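Local atomic coordinates of transcriptional regulator, TetR family (PDB entry 5K7F), a protein that probably binds DNA as a TetR-family transcriptional repressor and, as the AibR regulator, takes part in isovaleryl coenzyme A-dependent control of isovaleryl coenzyme A biosynthesis. Residues V83-C96 / F140-I154. Numbering follows the deposited sequence. Where two conformers were deposited one is given.
Sequences VQDIANPVERLRAC and FLEEAFSQASQQGLI
Arg92 NH2 donates to Gln147 OE1 at 2.8 Å in a nearly straight bond (169°); the amide oxygen lies in the guanidinium plane, whereas the nitrogen stands above the plane of the amide carbonyl. NH2 also reaches a water that donates to Phe140 O, and NH1 bonds to Ile86 O in the turn before helix 89-105. These three bonds probably hold the rotation of the buried guanidinium. CD lies 3.8 Å from Phe140 CZ; from there the chain turns about CG-CD (chi3 78°), carrying the guanidinium toward Ile86 O and Gln147. Cut back to an alanine, this position would probably leave Ile86 O and Gln147 OE1 without their donor and open a gap beside the Phe140 ring. Val83 CG2 and Cys96 SG also approach that ring, both obliquely.

Leu93 packs against Ala144 and Phe145: CG sits 3.6 Å from Ala144 CB, while CD1 stands over the centre of the Phe145 ring, a CH-pi contact 4.2 Å from its centroid. Pro89, in the first turn of its helix, sets CG 3.5 Å from Ala148 N, and small Ala144 and Ala148 permit this close approach. Asn88 caps that helix through Glu91 N, and beyond the Schellman turn at Gly152 the chain brings Leu153 and Ile154 against Val90, where CG2 meets Ile154 CG2 tightly at 3.4 Å.

The axes of 89-96 and 140-150 run roughly antiparallel (140°) and come within 8.7 Å of each other in the all-helical C-terminal domain; helix 60-83 adjoins Phe140 and Cys96, helix 159-171 backs Leu141, and Phe145 packs on Met195 of the second subunit.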
loop_
_atom_site.group_PDB
_atom_site.type_symbol
_atom_site.label_atom_id
_atom_site.label_comp_id
_atom_site.label_asym_id
_atom_site.label_seq_id
_atom_site.Cartn_x
_atom_site.Cartn_y
_atom_site.Cartn_z
ATOM N N VAL A 83 -14.962 -11.272 14.135
ATOM C CA VAL A 83 -13.962 -12.332 14.272
ATOM C C VAL A 83 -13.419 -12.433 15.688
ATOM O O VAL A 83 -12.758 -13.423 16.029
ATOM C CB VAL A 83 -12.795 -12.141 13.276
ATOM C CG1 VAL A 83 -13.295 -12.085 11.815
ATOM C CG2 VAL A 83 -11.923 -10.892 13.614
ATOM N N GLN A 84 -13.665 -11.428 16.524
ATOM C CA GLN A 84 -12.885 -11.328 17.757
ATOM C C GLN A 84 -13.165 -12.475 18.732
ATOM O O GLN A 84 -12.312 -12.765 19.577
ATOM C CB GLN A 84 -13.123 -9.980 18.443
ATOM C CG GLN A 84 -14.528 -9.785 18.954
ATOM C CD GLN A 84 -14.857 -8.337 19.230
ATOM O OE1 GLN A 84 -14.028 -7.453 19.026
ATOM N NE2 GLN A 84 -16.090 -8.082 19.667
ATOM N N ASP A 85 -14.296 -13.154 18.602
ATOM C CA ASP A 85 -14.669 -14.268 19.457
ATOM C C ASP A 85 -14.168 -15.622 18.955
ATOM O O ASP A 85 -14.432 -16.632 19.615
ATOM C CB ASP A 85 -16.205 -14.338 19.598
ATOM C CG ASP A 85 -16.823 -13.043 20.123
ATOM O OD1 ASP A 85 -16.601 -12.693 21.303
ATOM O OD2 ASP A 85 -17.571 -12.390 19.360
ATOM N N ILE A 86 -13.494 -15.690 17.804
ATOM C CA ILE A 86 -12.990 -16.963 17.302
ATOM C C ILE A 86 -11.780 -17.352 18.139
ATOM O O ILE A 86 -10.785 -16.617 18.197
ATOM C CB ILE A 86 -12.643 -16.865 15.808
ATOM C CG1 ILE A 86 -13.876 -16.483 15.006
ATOM C CG2 ILE A 86 -12.061 -18.162 15.282
ATOM C CD1 ILE A 86 -13.563 -16.112 13.586
ATOM N N ALA A 87 -11.868 -18.515 18.801
ATOM C CA ALA A 87 -10.878 -18.877 19.813
ATOM C C ALA A 87 -9.596 -19.395 19.180
ATOM O O ALA A 87 -8.485 -19.039 19.623
ATOM C CB ALA A 87 -11.451 -19.933 20.759
ATOM N N ASN A 88 -9.745 -20.183 18.125
ATOM C CA ASN A 88 -8.610 -20.699 17.378
ATOM C C ASN A 88 -7.950 -19.557 16.604
ATOM O O ASN A 88 -8.621 -18.912 15.772
ATOM C CB ASN A 88 -9.092 -21.814 16.451
ATOM C CG ASN A 88 -7.974 -22.358 15.598
ATOM O OD1 ASN A 88 -7.202 -21.587 15.081
ATOM N ND2 ASN A 88 -7.892 -23.682 15.437
ATOM N N PRO A 89 -6.656 -19.252 16.866
ATOM C CA PRO A 89 -6.043 -18.019 16.332
ATOM C C PRO A 89 -5.762 -18.057 14.840
ATOM O O PRO A 89 -5.812 -16.993 14.203
ATOM C CB PRO A 89 -4.739 -17.882 17.137
ATOM C CG PRO A 89 -4.404 -19.307 17.576
ATOM C CD PRO A 89 -5.759 -19.969 17.789
ATOM N N VAL A 90 -5.469 -19.225 14.254
ATOM C CA VAL A 90 -5.352 -19.279 12.801
ATOM C C VAL A 90 -6.720 -19.145 12.133
ATOM O O VAL A 90 -6.850 -18.435 11.125
ATOM C CB VAL A 90 -4.586 -20.537 12.336
ATOM C CG1 VAL A 90 -5.426 -21.779 12.279
ATOM C CG2 VAL A 90 -3.964 -20.248 10.954
ATOM N N GLU A 91 -7.777 -19.754 12.706
ATOM C CA GLU A 91 -9.121 -19.527 12.177
ATOM C C GLU A 91 -9.495 -18.057 12.279
ATOM O O GLU A 91 -10.112 -17.499 11.361
ATOM C CB GLU A 91 -10.155 -20.361 12.947
ATOM C CG GLU A 91 -10.092 -21.874 12.744
ATOM C CD GLU A 91 -11.240 -22.622 13.458
ATOM O OE1 GLU A 91 -12.213 -21.974 13.944
ATOM O OE2 GLU A 91 -11.151 -23.865 13.540
ATOM N N ARG A 92 -9.090 -17.412 13.345
ATOM C CA ARG A 92 -9.358 -15.997 13.513
ATOM C C ARG A 92 -8.629 -15.142 12.445
ATOM O O ARG A 92 -9.193 -14.270 11.832
ATOM C CB ARG A 92 -8.956 -15.558 14.902
ATOM C CG ARG A 92 -9.437 -14.221 15.295
ATOM C CD ARG A 92 -9.499 -14.067 16.800
ATOM N NE ARG A 92 -8.250 -13.848 17.361
ATOM C CZ ARG A 92 -7.626 -14.663 18.193
ATOM N NH1 ARG A 92 -8.176 -15.756 18.553
ATOM N NH2 ARG A 92 -6.442 -14.373 18.593
ATOM N N LEU A 93 -7.358 -15.455 12.206
ATOM C CA LEU A 93 -6.606 -14.703 11.199
ATOM C C LEU A 93 -7.186 -14.925 9.801
ATOM O O LEU A 93 -7.301 -13.975 9.006
ATOM C CB LEU A 93 -5.145 -15.129 11.253
ATOM C CG LEU A 93 -4.338 -14.475 12.380
ATOM C CD1 LEU A 93 -3.117 -15.296 12.612
ATOM C CD2 LEU A 93 -4.029 -13.022 12.025
ATOM N N ARG A 94 -7.611 -16.170 9.501
ATOM C CA ARG A 94 -8.200 -16.462 8.193
ATOM C C ARG A 94 -9.509 -15.691 7.987
ATOM O O ARG A 94 -9.749 -15.118 6.910
ATOM C CB ARG A 94 -8.482 -17.959 8.054
ATOM C CG ARG A 94 -7.257 -18.807 7.966
ATOM C CD ARG A 94 -7.599 -20.295 7.825
ATOM N NE ARG A 94 -6.400 -21.114 7.839
ATOM C CZ ARG A 94 -6.278 -22.275 8.486
ATOM N NH1 ARG A 94 -7.296 -22.773 9.180
ATOM N NH2 ARG A 94 -5.125 -22.927 8.445
ATOM N N ALA A 95 -10.329 -15.628 9.022
ATOM C CA ALA A 95 -11.582 -14.879 8.935
ATOM C C ALA A 95 -11.321 -13.382 8.884
ATOM O O ALA A 95 -12.014 -12.663 8.147
ATOM C CB ALA A 95 -12.500 -15.226 10.106
ATOM N N CYS A 96 -10.319 -12.902 9.653
ATOM C CA CYS A 96 -9.993 -11.481 9.699
ATOM C C CYS A 96 -9.521 -10.999 8.336
ATOM O O CYS A 96 -9.965 -9.963 7.826
ATOM C CB CYS A 96 -8.950 -11.228 10.776
ATOM S SG CYS A 96 -8.736 -9.501 11.255
ATOM N N PHE A 140 -4.132 -6.426 17.669
ATOM C CA PHE A 140 -4.980 -7.592 17.503
ATOM C C PHE A 140 -4.343 -8.610 16.571
ATOM O O PHE A 140 -4.312 -9.807 16.875
ATOM C CB PHE A 140 -6.328 -7.137 16.972
ATOM C CG PHE A 140 -7.322 -8.273 16.708
ATOM C CD1 PHE A 140 -8.136 -8.765 17.710
ATOM C CD2 PHE A 140 -7.438 -8.836 15.435
ATOM C CE1 PHE A 140 -9.082 -9.776 17.440
ATOM C CE2 PHE A 140 -8.363 -9.835 15.167
ATOM C CZ PHE A 140 -9.157 -10.329 16.167
ATOM N N LEU A 141 -3.842 -8.155 15.421
ATOM C CA LEU A 141 -3.183 -9.085 14.504
ATOM C C LEU A 141 -1.941 -9.698 15.152
ATOM O O LEU A 141 -1.713 -10.919 15.037
ATOM C CB LEU A 141 -2.814 -8.380 13.191
ATOM C CG LEU A 141 -3.964 -7.781 12.355
ATOM C CD1 LEU A 141 -3.403 -7.091 11.126
ATOM C CD2 LEU A 141 -4.896 -8.852 11.945
ATOM N N GLU A 142 -1.144 -8.891 15.869
ATOM C CA GLU A 142 0.069 -9.431 16.491
ATOM C C GLU A 142 -0.258 -10.488 17.539
ATOM O O GLU A 142 0.390 -11.537 17.589
ATOM C CB GLU A 142 0.917 -8.304 17.111
ATOM C CG GLU A 142 1.530 -7.369 16.112
ATOM C CD GLU A 142 2.623 -6.439 16.650
ATOM O OE1 GLU A 142 2.927 -6.459 17.853
ATOM O OE2 GLU A 142 3.171 -5.664 15.839
ATOM N N GLU A 143 -1.293 -10.268 18.352
ATOM C CA GLU A 143 -1.672 -11.276 19.342
ATOM C C GLU A 143 -2.083 -12.582 18.669
ATOM O O GLU A 143 -1.690 -13.662 19.107
ATOM C CB GLU A 143 -2.788 -10.735 20.242
ATOM N N ALA A 144 -2.846 -12.508 17.576
ATOM C CA ALA A 144 -3.232 -13.727 16.866
ATOM C C ALA A 144 -2.028 -14.435 16.248
ATOM O O ALA A 144 -1.906 -15.668 16.346
ATOM C CB ALA A 144 -4.261 -13.417 15.792
ATOM N N PHE A 145 -1.127 -13.691 15.618
ATOM C CA PHE A 145 0.086 -14.318 15.092
ATOM C C PHE A 145 0.882 -14.993 16.217
ATOM O O PHE A 145 1.303 -16.142 16.077
ATOM C CB PHE A 145 0.919 -13.285 14.330
ATOM C CG PHE A 145 0.576 -13.171 12.869
ATOM C CD1 PHE A 145 0.921 -14.151 11.986
ATOM C CD2 PHE A 145 -0.133 -12.073 12.396
ATOM C CE1 PHE A 145 0.625 -14.007 10.640
ATOM C CE2 PHE A 145 -0.415 -11.938 11.069
ATOM C CZ PHE A 145 -0.045 -12.911 10.198
ATOM N N SER A 146 1.011 -14.330 17.368
ATOM C CA SER A 146 1.705 -14.916 18.525
ATOM C C SER A 146 1.110 -16.243 18.965
ATOM O O SER A 146 1.837 -17.215 19.205
ATOM C CB SER A 146 1.672 -13.930 19.686
ATOM O OG SER A 146 2.628 -12.925 19.431
ATOM N N GLN A 147 -0.207 -16.265 19.166
ATOM C CA GLN A 147 -0.926 -17.459 19.595
ATOM C C GLN A 147 -0.824 -18.580 18.577
ATOM O O GLN A 147 -0.559 -19.729 18.930
ATOM C CB GLN A 147 -2.381 -17.103 19.810
ATOM C CG GLN A 147 -2.614 -16.125 20.908
ATOM C CD GLN A 147 -4.041 -15.658 20.948
ATOM O OE1 GLN A 147 -4.856 -16.066 20.134
ATOM N NE2 GLN A 147 -4.350 -14.770 21.898
ATOM N N ALA A 148 -1.074 -18.271 17.299
ATOM C CA ALA A 148 -1.000 -19.283 16.269
ATOM C C ALA A 148 0.395 -19.878 16.129
ATOM O O ALA A 148 0.510 -21.079 15.871
ATOM C CB ALA A 148 -1.453 -18.690 14.939
ATOM N N SER A 149 1.461 -19.049 16.229
ATOM C CA SER A 149 2.828 -19.559 16.143
ATOM C C SER A 149 3.160 -20.439 17.347
ATOM O O SER A 149 3.667 -21.552 17.198
ATOM C CB SER A 149 3.835 -18.395 16.029
ATOM O OG SER A 149 5.171 -18.878 16.028
ATOM N N GLN A 150 2.866 -19.969 18.555
ATOM C CA GLN A 150 3.173 -20.774 19.746
ATOM C C GLN A 150 2.459 -22.119 19.714
ATOM O O GLN A 150 3.030 -23.135 20.134
ATOM C CB GLN A 150 2.795 -19.999 21.013
ATOM C CG GLN A 150 3.070 -20.763 22.316
ATOM C CD GLN A 150 4.527 -21.045 22.510
ATOM O OE1 GLN A 150 5.366 -20.146 22.401
ATOM N NE2 GLN A 150 4.851 -22.305 22.796
ATOM N N GLN A 151 1.256 -22.159 19.144
ATOM C CA GLN A 151 0.429 -23.361 19.132
ATOM C C GLN A 151 0.712 -24.231 17.914
ATOM O O GLN A 151 0.078 -25.277 17.767
ATOM C CB GLN A 151 -1.065 -22.995 19.198
ATOM C CG GLN A 151 -1.438 -22.278 20.496
ATOM C CD GLN A 151 -2.867 -21.728 20.526
ATOM O OE1 GLN A 151 -3.761 -22.271 19.924
ATOM N NE2 GLN A 151 -3.056 -20.631 21.232
ATOM N N GLY A 152 1.683 -23.843 17.081
ATOM C CA GLY A 152 2.036 -24.626 15.910
ATOM C C GLY A 152 0.962 -24.693 14.843
ATOM O O GLY A 152 0.934 -25.655 14.067
ATOM N N LEU A 153 0.065 -23.699 14.783
ATOM C CA LEU A 153 -0.956 -23.658 13.739
ATOM C C LEU A 153 -0.532 -22.837 12.519
ATOM O O LEU A 153 -1.211 -22.898 11.494
ATOM C CB LEU A 153 -2.267 -23.111 14.318
ATOM C CG LEU A 153 -2.839 -23.880 15.516
ATOM C CD1 LEU A 153 -3.840 -23.001 16.243
ATOM C CD2 LEU A 153 -3.496 -25.210 15.100
ATOM N N ILE A 154 0.583 -22.101 12.606
ATOM C CA ILE A 154 1.215 -21.436 11.473
ATOM C C ILE A 154 2.716 -21.606 11.664
ATOM O O ILE A 154 3.210 -21.817 12.779
ATOM C CB ILE A 154 0.872 -19.924 11.328
ATOM C CG1 ILE A 154 1.257 -19.160 12.585
ATOM C CG2 ILE A 154 -0.629 -19.714 11.029
ATOM C CD1 ILE A 154 0.962 -17.701 12.532
HETATM O O HOH W 1 -6.240 -11.464 18.264
#